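Local structure of pumilio domain-containing protein C56F2.08c (Schizosaccharomyces pombe, 6NX5) at residues Val8-Val13 against Pro38-Ile43; Gly28-Ile33 against Val44-Leu49; Ala58-Pro63 against Pro70-Leu75. The protein probably binds AU-rich elements in mRNA 3' untranslated regions, and is seen here through its RNA recognition motif (RRM) domain alone. All coordinates share one frame; numbering follows the deposited sequence. Where two conformers were deposited one is given.

In the fold
The three contacts sample one four-stranded antiparallel RRM sheet at different places. Contacts 1 and 2 share strand 42-46: contact 1 joins one end of it to strand 4-9, contact 2 joins the other end to the outer strand 30-35, and their centres lie about 17 Å apart. Contact 3 ties the turn after helix 49-59 to the other outer strand, 72-75, and its centre is about 11 Å from that of contact 1. All are partly buried. Contact 1, between central strands, has the smallest exposed share and relies on backbone bonds and one asparagine; contact 2 adds an aromatic ring, with a salt bridge inside segment 28-33; contact 3 uses a histidine and a bulge.

Contact 1 of 3, residues Val8-Val13 against Pro38-Ile43; sequences VSNLPV and PDNSAI
V8 and A42 form an antiparallel hydrogen-bonded pair between the two central strands, 4-9 and 42-46, at the point where strand 4-9 gives way to a loop. V8 N donates to A42 O over 2.8 Å, and A42 N returns a bond of the same length to V8 O. Beyond this pair the ladder between these two strands ends and N40 takes over. At the centre of an inverse gamma turn, N40 grips both backbone polar atoms of L11: its carbonyl O accepts from L11 N at 3.0 Å, while its side-chain amide reaches L11 O. N40 ND2 meets L11 O at 3.0 Å on a lone pair of the carbonyl, with the oxygen nearly in the amide plane of N40. With CG set between its own backbone N and carbonyl carbon (chi1 60°), the N40 amide folds back over L11. N40 OD1 accepts from water 1 at 2.7 Å; the same water donates to S41 OG and accepts from N10 N, bridging the segments. S41 OG in turn donates to D39 OD2 from above the carboxylate plane, 2.9 Å away. The N10 side chain runs beside that of N40, their amide planes 79° apart, but its ND2 bonds P70 O. On the side facing helix 17-24, L11 CD1 rests 4.1 Å from A42 CB, and both residues pack on I20. V8-L11 end a hexamer beginning at L6 that fits the RNP2 pattern, running from strand 4-9 into the loop, beside strand 42-46, which occupies the place of the RNP1 strand in the RRM fold.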
ATOM      1  N   VAL A   8      -3.404  -3.260  -4.678  1.00 12.24           N
ATOM      2  CA  VAL A   8      -4.045  -3.629  -5.935  1.00 13.25           C
ATOM      3  C   VAL A   8      -3.265  -2.989  -7.073  1.00 14.03           C
ATOM      4  O   VAL A   8      -3.053  -1.772  -7.079  1.00 15.44           O
ATOM      5  CB  VAL A   8      -5.522  -3.193  -5.950  1.00 13.56           C
ATOM      6  CG1 VAL A   8      -6.236  -3.714  -7.206  1.00 14.62           C
ATOM      7  CG2 VAL A   8      -6.234  -3.672  -4.687  1.00 13.44           C
ATOM      8  N   SER A   9      -2.856  -3.800  -8.050  1.00 15.32           N
ATOM      9  CA  SER A   9      -2.064  -3.291  -9.158  1.00 15.52           C
ATOM     10  C   SER A   9      -2.616  -3.816 -10.478  1.00 16.66           C
ATOM     11  O   SER A   9      -3.446  -4.732 -10.528  1.00 17.87           O
ATOM     12  CB  SER A   9      -0.571  -3.639  -8.998  1.00 17.42           C
ATOM     13  OG  SER A   9      -0.347  -5.024  -8.824  1.00 21.64           O
ATOM     14  N   ASN A  10      -2.153  -3.185 -11.552  1.00 18.82           N
ATOM     15  CA  ASN A  10      -2.637  -3.439 -12.915  1.00 21.96           C
ATOM     16  C   ASN A  10      -4.116  -3.104 -13.052  1.00 19.13           C
ATOM     17  O   ASN A  10      -4.893  -3.858 -13.638  1.00 26.89           O
ATOM     18  CB  ASN A  10      -2.373  -4.874 -13.373  1.00 19.28           C
ATOM     19  CG  ASN A  10      -2.417  -4.996 -14.887  1.00 20.51           C
ATOM     20  OD1 ASN A  10      -2.259  -3.996 -15.582  1.00 25.05           O
ATOM     21  ND2 ASN A  10      -2.637  -6.206 -15.398  1.00 20.98           N
ATOM     22  N   LEU A  11      -4.520  -1.980 -12.475  1.00 19.30           N
ATOM     23  CA  LEU A  11      -5.826  -1.425 -12.785  1.00 19.32           C
ATOM     24  C   LEU A  11      -5.846  -0.901 -14.220  1.00 26.18           C
ATOM     25  O   LEU A  11      -4.807  -0.511 -14.756  1.00 28.04           O
ATOM     26  CB  LEU A  11      -6.160  -0.284 -11.835  1.00 23.23           C
ATOM     27  CG  LEU A  11      -6.235  -0.713 -10.380  1.00 20.96           C
ATOM     28  CD1 LEU A  11      -6.424   0.515  -9.482  1.00 17.63           C
ATOM     29  CD2 LEU A  11      -7.359  -1.715 -10.204  1.00 18.29           C
ATOM     30  N   PRO A  12      -7.013  -0.883 -14.863  1.00 24.95           N
ATOM     31  CA  PRO A  12      -7.130  -0.172 -16.142  1.00 29.41           C
ATOM     32  C   PRO A  12      -6.757   1.288 -15.953  1.00 31.89           C
ATOM     33  O   PRO A  12      -7.034   1.882 -14.911  1.00 25.72           O
ATOM     34  CB  PRO A  12      -8.609  -0.336 -16.506  1.00 26.65           C
ATOM     35  CG  PRO A  12      -9.028  -1.579 -15.816  1.00 22.71           C
ATOM     36  CD  PRO A  12      -8.255  -1.598 -14.512  1.00 21.33           C
ATOM     37  N   VAL A  13      -6.107   1.870 -16.965  1.00 40.34           N
ATOM     38  CA  VAL A  13      -5.741   3.275 -16.850  1.00 40.65           C
ATOM     39  C   VAL A  13      -7.007   4.098 -16.655  1.00 34.46           C
ATOM     40  O   VAL A  13      -8.066   3.798 -17.221  1.00 30.93           O
ATOM     41  CB  VAL A  13      -4.932   3.745 -18.072  1.00 46.40           C
ATOM     42  CG1 VAL A  13      -3.731   2.837 -18.291  1.00 49.45           C
ATOM     43  CG2 VAL A  13      -5.800   3.800 -19.318  1.00 44.42           C
ATOM     44  N   PRO A  38       0.027   8.792 -10.150  1.00 29.97           N
ATOM     45  CA  PRO A  38      -0.466   8.437 -11.482  1.00 26.21           C
ATOM     46  C   PRO A  38      -0.289   6.969 -11.860  1.00 26.38           C
ATOM     47  O   PRO A  38      -0.593   6.605 -13.001  1.00 28.97           O
ATOM     48  CB  PRO A  38       0.379   9.325 -12.391  1.00 28.07           C
ATOM     49  CG  PRO A  38       1.693   9.364 -11.694  1.00 31.45           C
ATOM     50  CD  PRO A  38       1.364   9.413 -10.216  1.00 29.95           C
ATOM     51  N   ASP A  39       0.182   6.138 -10.934  1.00 29.03           N
ATOM     52  CA  ASP A  39       0.273   4.717 -11.228  1.00 25.96           C
ATOM     53  C   ASP A  39      -1.116   4.080 -11.202  1.00 23.49           C
ATOM     54  O   ASP A  39      -2.047   4.562 -10.550  1.00 24.27           O
ATOM     55  CB  ASP A  39       1.195   4.009 -10.237  1.00 29.29           C
ATOM     56  CG  ASP A  39       1.616   2.635 -10.718  1.00 29.94           C
ATOM     57  OD1 ASP A  39       1.816   2.477 -11.943  1.00 29.67           O
ATOM     58  OD2 ASP A  39       1.740   1.715  -9.878  1.00 29.28           O
ATOM     59  N   ASN A  40      -1.251   2.983 -11.936  1.00 19.94           N
ATOM     60  CA  ASN A  40      -2.513   2.260 -11.996  1.00 19.83           C
ATOM     61  C   ASN A  40      -2.633   1.285 -10.828  1.00 17.51           C
ATOM     62  O   ASN A  40      -2.896   0.095 -11.013  1.00 17.52           O
ATOM     63  CB  ASN A  40      -2.649   1.542 -13.343  1.00 19.78           C
ATOM     64  CG  ASN A  40      -1.536   0.528 -13.603  1.00 22.84           C
ATOM     65  OD1 ASN A  40      -0.409   0.688 -13.140  1.00 25.75           O
ATOM     66  ND2 ASN A  40      -1.857  -0.528 -14.362  1.00 21.90           N
ATOM     67  N   SER A  41      -2.442   1.788  -9.603  1.00 16.53           N
ATOM     68  CA  SER A  41      -2.510   0.953  -8.407  1.00 15.90           C
ATOM     69  C   SER A  41      -3.309   1.649  -7.310  1.00 15.18           C
ATOM     70  O   SER A  41      -3.568   2.855  -7.355  1.00 15.06           O
ATOM     71  CB  SER A  41      -1.106   0.597  -7.886  1.00 19.19           C
ATOM     72  OG  SER A  41      -0.341  -0.049  -8.887  1.00 26.61           O
ATOM     73  N   ALA A  42      -3.706   0.867  -6.306  1.00 13.92           N
ATOM     74  CA  ALA A  42      -4.490   1.396  -5.199  1.00 13.31           C
ATOM     75  C   ALA A  42      -4.282   0.521  -3.970  1.00 13.15           C
ATOM     76  O   ALA A  42      -3.716  -0.574  -4.038  1.00 12.06           O
ATOM     77  CB  ALA A  42      -5.982   1.479  -5.554  1.00 13.90           C
ATOM     78  N   ILE A  43      -4.722   1.047  -2.827  1.00 11.62           N
ATOM     79  CA  ILE A  43      -4.702   0.337  -1.554  1.00 10.66           C
ATOM     80  C   ILE A  43      -6.122   0.303  -1.028  1.00 10.70           C
ATOM     81  O   ILE A  43      -6.811   1.333  -1.018  1.00 11.45           O
ATOM     82  CB  ILE A  43      -3.773   1.003  -0.522  1.00  9.89           C
ATOM     83  CG1 ILE A  43      -2.338   0.959  -1.024  1.00  9.95           C
ATOM     84  CG2 ILE A  43      -3.900   0.278   0.823  1.00  9.98           C
ATOM     85  CD1 ILE A  43      -1.419   1.882  -0.262  1.00 14.62           C
TER
HETATM   86  O   HOH W   1       0.231  -1.301 -11.417  1.00 25.97           O

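Contact 2 of 3, residues Gly28-Ile33 against Val44-Leu49; sequences GNVKDI and VSYESL
V30 and Y46 meet across the beta hairpin of strands 30-35 and 42-46, on the helix-facing side of this RRM sheet. V30 places its two methyl groups on different partners: with CG1 anti to the backbone N (chi1 175°), CG1 lies 4.0 Å from V44 CG1 and CG2 lies 3.9 Å from Y46 CE2. The Y46 ring reaches back to the loop before strand 30-35, where G28 C meets the ring edge, in plane, 3.8 Å from Y46 CE2. G28 has backbone angles that call for glycine, and a CB there would also press on this edge. At its far end the phenol is held by a hydrogen bond between Y46 OH and F24 O, while A52 and A55 of helix 49-59 also pack against the side chain. Backbone bonds run from K31 N to S45 O at 2.7 Å and from S45 N to D32 O at 3.0 Å. On the outer side the K31 chain bends at chi2 (-91°) and folds along its own strand, bringing NZ to the syn side of D32 OD2 in a 2.7 Å salt bridge. Where the strands part, water 2 comes very close to N29 O and accepts from E47 N, 2.8 Å away.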
ATOM      1  N   GLY A  28     -17.043  -7.464   1.409  1.00 14.60           N
ATOM      2  CA  GLY A  28     -17.084  -7.009   2.781  1.00 13.89           C
ATOM      3  C   GLY A  28     -17.210  -5.501   2.846  1.00 17.31           C
ATOM      4  O   GLY A  28     -17.486  -4.834   1.846  1.00 23.17           O
ATOM      5  N   ASN A  29     -17.017  -4.986   4.060  1.00 21.75           N
ATOM      6  CA  ASN A  29     -17.159  -3.556   4.333  1.00 24.29           C
ATOM      7  C   ASN A  29     -15.811  -2.896   4.076  1.00 16.94           C
ATOM      8  O   ASN A  29     -14.894  -3.005   4.886  1.00 21.33           O
ATOM      9  CB  ASN A  29     -17.624  -3.316   5.766  1.00 26.37           C
ATOM     10  CG  ASN A  29     -19.019  -3.864   6.033  1.00 44.07           C
ATOM     11  OD1 ASN A  29     -19.196  -4.751   6.870  1.00 49.31           O
ATOM     12  ND2 ASN A  29     -20.016  -3.338   5.323  1.00 46.81           N
ATOM     13  N   VAL A  30     -15.689  -2.204   2.941  1.00 20.26           N
ATOM     14  CA  VAL A  30     -14.446  -1.501   2.640  1.00 15.33           C
ATOM     15  C   VAL A  30     -14.284  -0.333   3.602  1.00 19.46           C
ATOM     16  O   VAL A  30     -15.170   0.526   3.716  1.00 22.56           O
ATOM     17  CB  VAL A  30     -14.437  -1.017   1.186  1.00 15.02           C
ATOM     18  CG1 VAL A  30     -13.194  -0.165   0.908  1.00 18.71           C
ATOM     19  CG2 VAL A  30     -14.525  -2.206   0.227  1.00 15.16           C
ATOM     20  N   LYS A  31     -13.142  -0.280   4.280  1.00 13.29           N
ATOM     21  CA  LYS A  31     -12.909   0.731   5.305  1.00 17.77           C
ATOM     22  C   LYS A  31     -12.321   2.009   4.731  1.00 20.92           C
ATOM     23  O   LYS A  31     -12.669   3.105   5.181  1.00 23.34           O
ATOM     24  CB  LYS A  31     -11.982   0.179   6.397  1.00 22.06           C
ATOM     25  CG  LYS A  31     -12.040   0.932   7.727  1.00 28.94           C
ATOM     26  CD  LYS A  31     -11.018   2.048   7.804  1.00 42.68           C
ATOM     27  CE  LYS A  31     -11.287   2.974   8.988  1.00 50.42           C
ATOM     28  NZ  LYS A  31     -10.570   4.283   8.875  1.00 52.68           N
ATOM     29  N   ASP A  32     -11.442   1.890   3.740  1.00 14.40           N
ATOM     30  CA  ASP A  32     -10.766   3.040   3.164  1.00 14.48           C
ATOM     31  C   ASP A  32     -10.189   2.600   1.835  1.00 11.92           C
ATOM     32  O   ASP A  32      -9.940   1.409   1.620  1.00 11.43           O
ATOM     33  CB  ASP A  32      -9.648   3.563   4.074  1.00 20.33           C
ATOM     34  CG  ASP A  32     -10.143   4.553   5.108  1.00 30.86           C
ATOM     35  OD1 ASP A  32     -10.904   5.474   4.747  1.00 35.52           O
ATOM     36  OD2 ASP A  32      -9.785   4.391   6.290  1.00 32.97           O
ATOM     37  N   ILE A  33      -9.979   3.574   0.956  1.00 12.32           N
ATOM     38  CA  ILE A  33      -9.308   3.367  -0.327  1.00 11.63           C
ATOM     39  C   ILE A  33      -8.342   4.523  -0.529  1.00 15.14           C
ATOM     40  O   ILE A  33      -8.700   5.676  -0.276  1.00 17.31           O
ATOM     41  CB  ILE A  33     -10.302   3.287  -1.502  1.00 15.72           C
ATOM     42  CG1 ILE A  33     -11.227   2.089  -1.316  1.00 14.28           C
ATOM     43  CG2 ILE A  33      -9.557   3.205  -2.839  1.00 16.69           C
ATOM     44  CD1 ILE A  33     -12.444   2.150  -2.203  1.00 18.17           C
ATOM     45  N   VAL A  44      -6.565  -0.883  -0.606  1.00 10.34           N
ATOM     46  CA  VAL A  44      -7.925  -1.101  -0.134  1.00 10.81           C
ATOM     47  C   VAL A  44      -7.834  -1.725   1.245  1.00 11.34           C
ATOM     48  O   VAL A  44      -7.084  -2.690   1.439  1.00 12.59           O
ATOM     49  CB  VAL A  44      -8.721  -2.031  -1.064  1.00 14.42           C
ATOM     50  CG1 VAL A  44     -10.124  -2.240  -0.517  1.00 16.24           C
ATOM     51  CG2 VAL A  44      -8.748  -1.501  -2.488  1.00 14.79           C
ATOM     52  N   SER A  45      -8.581  -1.185   2.204  1.00 10.95           N
ATOM     53  CA  SER A  45      -8.566  -1.705   3.562  0.52 10.44           C
ATOM     54  C   SER A  45      -9.914  -2.295   3.945  1.00 11.70           C
ATOM     55  O   SER A  45     -10.971  -1.764   3.584  1.00 14.27           O
ATOM     56  CB  SER A  45      -8.177  -0.622   4.578  0.52 11.49           C
ATOM     57  OG  SER A  45      -9.203   0.337   4.724  0.52 15.61           O
ATOM     58  N   TYR A  46      -9.850  -3.407   4.675  1.00  9.37           N
ATOM     59  CA  TYR A  46     -10.968  -4.014   5.381  1.00 10.12           C
ATOM     60  C   TYR A  46     -10.607  -4.133   6.850  1.00 11.39           C
ATOM     61  O   TYR A  46      -9.469  -4.488   7.192  1.00 11.47           O
ATOM     62  CB  TYR A  46     -11.273  -5.419   4.886  1.00 12.33           C
ATOM     63  CG  TYR A  46     -11.733  -5.572   3.470  1.00 10.59           C
ATOM     64  CD1 TYR A  46     -10.835  -5.927   2.476  1.00 13.91           C
ATOM     65  CD2 TYR A  46     -13.086  -5.464   3.130  1.00 11.78           C
ATOM     66  CE1 TYR A  46     -11.251  -6.128   1.165  1.00 14.25           C
ATOM     67  CE2 TYR A  46     -13.510  -5.664   1.807  1.00 14.43           C
ATOM     68  CZ  TYR A  46     -12.596  -5.996   0.840  1.00 14.66           C
ATOM     69  OH  TYR A  46     -13.001  -6.195  -0.460  1.00 16.44           O
ATOM     70  N   GLU A  47     -11.582  -3.926   7.733  1.00 13.24           N
ATOM     71  CA  GLU A  47     -11.314  -4.193   9.141  1.00 16.39           C
ATOM     72  C   GLU A  47     -11.109  -5.686   9.389  1.00 12.23           C
ATOM     73  O   GLU A  47     -10.236  -6.070  10.174  1.00 18.61           O
ATOM     74  CB  GLU A  47     -12.444  -3.645  10.018  1.00 22.88           C
ATOM     75  CG  GLU A  47     -12.118  -3.601  11.502  1.00 32.17           C
ATOM     76  CD  GLU A  47     -11.255  -2.411  11.895  1.00 45.17           C
ATOM     77  OE1 GLU A  47     -11.547  -1.782  12.935  1.00 44.09           O
ATOM     78  OE2 GLU A  47     -10.284  -2.105  11.168  1.00 48.89           O
ATOM     79  N   SER A  48     -11.862  -6.550   8.697  1.00 11.82           N
ATOM     80  CA  SER A  48     -11.805  -7.999   8.922  1.00 10.64           C
ATOM     81  C   SER A  48     -10.816  -8.686   7.998  1.00  8.80           C
ATOM     82  O   SER A  48     -10.908  -8.553   6.769  1.00  9.47           O
ATOM     83  CB  SER A  48     -13.175  -8.666   8.739  1.00 16.22           C
ATOM     84  OG  SER A  48     -14.185  -7.965   9.444  1.00 34.20           O
ATOM     85  N   LEU A  49      -9.894  -9.447   8.607  1.00  7.98           N
ATOM     86  CA  LEU A  49      -8.951 -10.257   7.844  1.00  7.51           C
ATOM     87  C   LEU A  49      -9.661 -11.225   6.916  1.00  7.13           C
ATOM     88  O   LEU A  49      -9.257 -11.383   5.757  1.00  7.50           O
ATOM     89  CB  LEU A  49      -8.031 -11.017   8.799  1.00  7.71           C
ATOM     90  CG  LEU A  49      -7.123 -12.049   8.143  1.00 10.70           C
ATOM     91  CD1 LEU A  49      -6.145 -11.393   7.197  1.00  9.82           C
ATOM     92  CD2 LEU A  49      -6.391 -12.788   9.257  1.00  9.50           C
TER
HETATM   93  O   HOH W   2     -14.082  -2.890   7.209  1.00 22.00           O

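Contact 3 of 3, residues Ala58-Pro63 against Pro70-Leu75; sequences ALHNRP and PVQVML
A histidine ring stands in for a backbone acceptor here: V73 N, on the outer strand 72-75 of the RRM sheet, donates to H60 ND1 over 3.1 Å, almost straight (169°) and close to the ring plane. H60 is the first residue beyond helix 49-59, and its CG, anti to the backbone N (chi1 175°), swings the ring alongside the strand. One face of the ring is covered near its rim by N61 CG, 3.2 Å above the plane. Without the imidazole, as with an alanine here, V73 N is likely to lose its acceptor and N61 CG the ring face it packs on. The backbone turns sharply at this point in a type II beta turn from L59 to R62, whose last two residues, N61 and R62, form a G1 beta bulge opposite V71. N61 N reaches V71 O at 2.7 Å in a bent bond, and V71 N closes the bulge by donating to R62 O at 3.1 Å. N61 takes left-handed helical backbone angles (phi 63°), as the turn and bulge require. Over the bulge the Q72 chain doubles back, giving a weak bond from Q72 NE2 to N61 OD1 at 2.8 Å; the terminal amides are crowded, and their exact placement is doubtful. On the buried side, V71 CG1 sits between the carbonyls of L59 and R62, while L59 CB packs 3.9 Å from V73 CG2, these side chains reaching V8 and F24. At the outer edge P63 CG and P70 CG approach to 4.4 Å. R62 reaches back to the helix end, where its NH1 donates to A58 O at 3.2 Å, above the carbonyl plane.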
ATOM      1  N   ALA A  58     -10.669 -13.931  -4.562  1.00 14.28           N
ATOM      2  CA  ALA A  58     -11.637 -13.774  -5.645  1.00 15.30           C
ATOM      3  C   ALA A  58     -11.095 -12.935  -6.797  1.00 15.85           C
ATOM      4  O   ALA A  58     -11.501 -13.137  -7.947  1.00 18.22           O
ATOM      5  CB  ALA A  58     -12.920 -13.155  -5.113  1.00 15.30           C
ATOM      6  N   LEU A  59     -10.184 -11.999  -6.518  1.00 15.63           N
ATOM      7  CA  LEU A  59      -9.797 -11.013  -7.512  1.00 15.82           C
ATOM      8  C   LEU A  59      -8.370 -11.140  -8.010  1.00 15.85           C
ATOM      9  O   LEU A  59      -8.094 -10.665  -9.119  1.00 19.16           O
ATOM     10  CB  LEU A  59     -10.001  -9.593  -6.962  1.00 15.36           C
ATOM     11  CG  LEU A  59     -11.456  -9.211  -6.687  1.00 15.56           C
ATOM     12  CD1 LEU A  59     -11.542  -7.873  -5.939  1.00 19.59           C
ATOM     13  CD2 LEU A  59     -12.270  -9.167  -7.980  1.00 21.72           C
ATOM     14  N   HIS A  60      -7.461 -11.748  -7.252  1.00 15.13           N
ATOM     15  CA  HIS A  60      -6.069 -11.785  -7.681  1.00 15.18           C
ATOM     16  C   HIS A  60      -5.934 -12.597  -8.961  1.00 19.92           C
ATOM     17  O   HIS A  60      -6.452 -13.713  -9.059  1.00 20.58           O
ATOM     18  CB  HIS A  60      -5.159 -12.376  -6.612  1.00 16.68           C
ATOM     19  CG  HIS A  60      -3.743 -12.543  -7.071  1.00 20.01           C
ATOM     20  ND1 HIS A  60      -2.967 -11.480  -7.491  1.00 18.64           N
ATOM     21  CD2 HIS A  60      -2.966 -13.647  -7.194  1.00 19.90           C
ATOM     22  CE1 HIS A  60      -1.772 -11.922  -7.841  1.00 22.77           C
ATOM     23  NE2 HIS A  60      -1.743 -13.233  -7.667  1.00 20.51           N
ATOM     24  N   ASN A  61      -5.248 -12.014  -9.940  1.00 17.03           N
ATOM     25  CA  ASN A  61      -4.999 -12.655 -11.236  1.00 22.52           C
ATOM     26  C   ASN A  61      -6.292 -12.923 -12.002  1.00 25.70           C
ATOM     27  O   ASN A  61      -6.405 -13.914 -12.733  1.00 25.01           O
ATOM     28  CB  ASN A  61      -4.197 -13.947 -11.063  1.00 25.00           C
ATOM     29  CG  ASN A  61      -2.764 -13.687 -10.671  1.00 48.65           C
ATOM     30  OD1 ASN A  61      -2.230 -12.608 -10.920  1.00 53.44           O
ATOM     31  ND2 ASN A  61      -2.129 -14.677 -10.050  1.00 53.70           N
ATOM     32  N   ARG A  62      -7.271 -12.033 -11.862  1.00 24.33           N
ATOM     33  CA  ARG A  62      -8.544 -12.160 -12.547  1.00 24.25           C
ATOM     34  C   ARG A  62      -8.771 -10.977 -13.478  1.00 24.49           C
ATOM     35  O   ARG A  62      -8.690  -9.823 -13.039  1.00 19.92           O
ATOM     36  CB  ARG A  62      -9.687 -12.244 -11.526  1.00 29.13           C
ATOM     37  CG  ARG A  62     -11.004 -12.693 -12.118  1.00 34.08           C
ATOM     38  CD  ARG A  62     -12.060 -12.948 -11.049  1.00 30.64           C
ATOM     39  NE  ARG A  62     -13.371 -12.458 -11.474  1.00 34.65           N
ATOM     40  CZ  ARG A  62     -14.427 -12.345 -10.675  1.00 36.45           C
ATOM     41  NH1 ARG A  62     -14.332 -12.692  -9.400  1.00 30.73           N
ATOM     42  NH2 ARG A  62     -15.579 -11.884 -11.147  1.00 40.53           N
ATOM     43  N   PRO A  63      -9.053 -11.205 -14.756  1.00 26.12           N
ATOM     44  CA  PRO A  63      -9.440 -10.084 -15.620  1.00 25.55           C
ATOM     45  C   PRO A  63     -10.852  -9.621 -15.303  1.00 26.30           C
ATOM     46  O   PRO A  63     -11.805 -10.009 -15.989  1.00 33.51           O
ATOM     47  CB  PRO A  63      -9.339 -10.669 -17.039  1.00 23.74           C
ATOM     48  CG  PRO A  63      -8.661 -12.029 -16.875  1.00 26.80           C
ATOM     49  CD  PRO A  63      -8.981 -12.478 -15.486  1.00 29.96           C
ATOM     50  N   PRO A  70      -5.187  -9.342 -16.353  1.00 22.33           N
ATOM     51  CA  PRO A  70      -5.546  -9.694 -14.970  1.00 21.04           C
ATOM     52  C   PRO A  70      -5.116  -8.634 -13.970  1.00 32.02           C
ATOM     53  O   PRO A  70      -3.987  -8.138 -14.008  1.00 23.94           O
ATOM     54  CB  PRO A  70      -4.802 -11.013 -14.731  1.00 24.40           C
ATOM     55  CG  PRO A  70      -4.322 -11.468 -16.094  1.00 31.55           C
ATOM     56  CD  PRO A  70      -4.125 -10.208 -16.879  1.00 28.49           C
ATOM     57  N   VAL A  71      -6.034  -8.298 -13.058  1.00 19.33           N
ATOM     58  CA  VAL A  71      -5.701  -7.439 -11.921  1.00 18.27           C
ATOM     59  C   VAL A  71      -4.899  -8.246 -10.909  1.00 21.49           C
ATOM     60  O   VAL A  71      -5.068  -9.460 -10.768  1.00 19.44           O
ATOM     61  CB  VAL A  71      -6.975  -6.842 -11.281  1.00 27.46           C
ATOM     62  CG1 VAL A  71      -7.867  -7.934 -10.714  1.00 34.84           C
ATOM     63  CG2 VAL A  71      -6.622  -5.846 -10.172  1.00 25.92           C
ATOM     64  N   GLN A  72      -4.021  -7.563 -10.188  1.00 18.60           N
ATOM     65  CA  GLN A  72      -3.234  -8.175  -9.129  1.00 15.60           C
ATOM     66  C   GLN A  72      -3.699  -7.639  -7.787  1.00 14.57           C
ATOM     67  O   GLN A  72      -3.930  -6.432  -7.651  1.00 14.48           O
ATOM     68  CB  GLN A  72      -1.747  -7.870  -9.310  1.00 17.85           C
ATOM     69  CG  GLN A  72      -1.204  -8.281 -10.674  1.00 35.66           C
ATOM     70  CD  GLN A  72      -1.472  -9.738 -10.969  1.00 46.33           C
ATOM     71  OE1 GLN A  72      -0.937 -10.618 -10.297  1.00 52.18           O
ATOM     72  NE2 GLN A  72      -2.284 -10.006 -11.985  1.00 45.85           N
ATOM     73  N   VAL A  73      -3.858  -8.536  -6.814  1.00 13.89           N
ATOM     74  CA  VAL A  73      -4.250  -8.163  -5.453  1.00 12.92           C
ATOM     75  C   VAL A  73      -3.342  -8.899  -4.479  1.00 12.48           C
ATOM     76  O   VAL A  73      -3.296 -10.136  -4.487  1.00 13.07           O
ATOM     77  CB  VAL A  73      -5.727  -8.482  -5.158  1.00 12.98           C
ATOM     78  CG1 VAL A  73      -6.088  -8.046  -3.722  1.00 12.03           C
ATOM     79  CG2 VAL A  73      -6.650  -7.800  -6.193  1.00 15.70           C
ATOM     80  N   MET A  74      -2.647  -8.140  -3.621  1.00 11.37           N
ATOM     81  CA  MET A  74      -1.712  -8.702  -2.656  1.00 10.62           C
ATOM     82  C   MET A  74      -2.156  -8.312  -1.257  1.00  9.73           C
ATOM     83  O   MET A  74      -2.364  -7.124  -0.974  1.00 11.08           O
ATOM     84  CB  MET A  74      -0.291  -8.220  -2.929  1.00 17.78           C
ATOM     85  CG  MET A  74       0.249  -8.689  -4.265  1.00 28.09           C
ATOM     86  SD  MET A  74       1.341  -7.494  -5.077  1.00 41.04           S
ATOM     87  CE  MET A  74       2.574  -7.219  -3.806  1.00 44.87           C
ATOM     88  N   LEU A  75      -2.320  -9.307  -0.404  1.00  9.27           N
ATOM     89  CA  LEU A  75      -2.676  -9.068   0.989  1.00  8.45           C
ATOM     90  C   LEU A  75      -1.411  -8.816   1.796  1.00  9.92           C
ATOM     91  O   LEU A  75      -0.532  -9.685   1.871  1.00 10.96           O
ATOM     92  CB  LEU A  75      -3.453 -10.277   1.515  1.00  8.37           C
ATOM     93  CG  LEU A  75      -3.722 -10.354   3.004  1.00 10.18           C
ATOM     94  CD1 LEU A  75      -4.548  -9.163   3.463  1.00  8.34           C
ATOM     95  CD2 LEU A  75      -4.451 -11.665   3.277  1.00 11.43           C
TER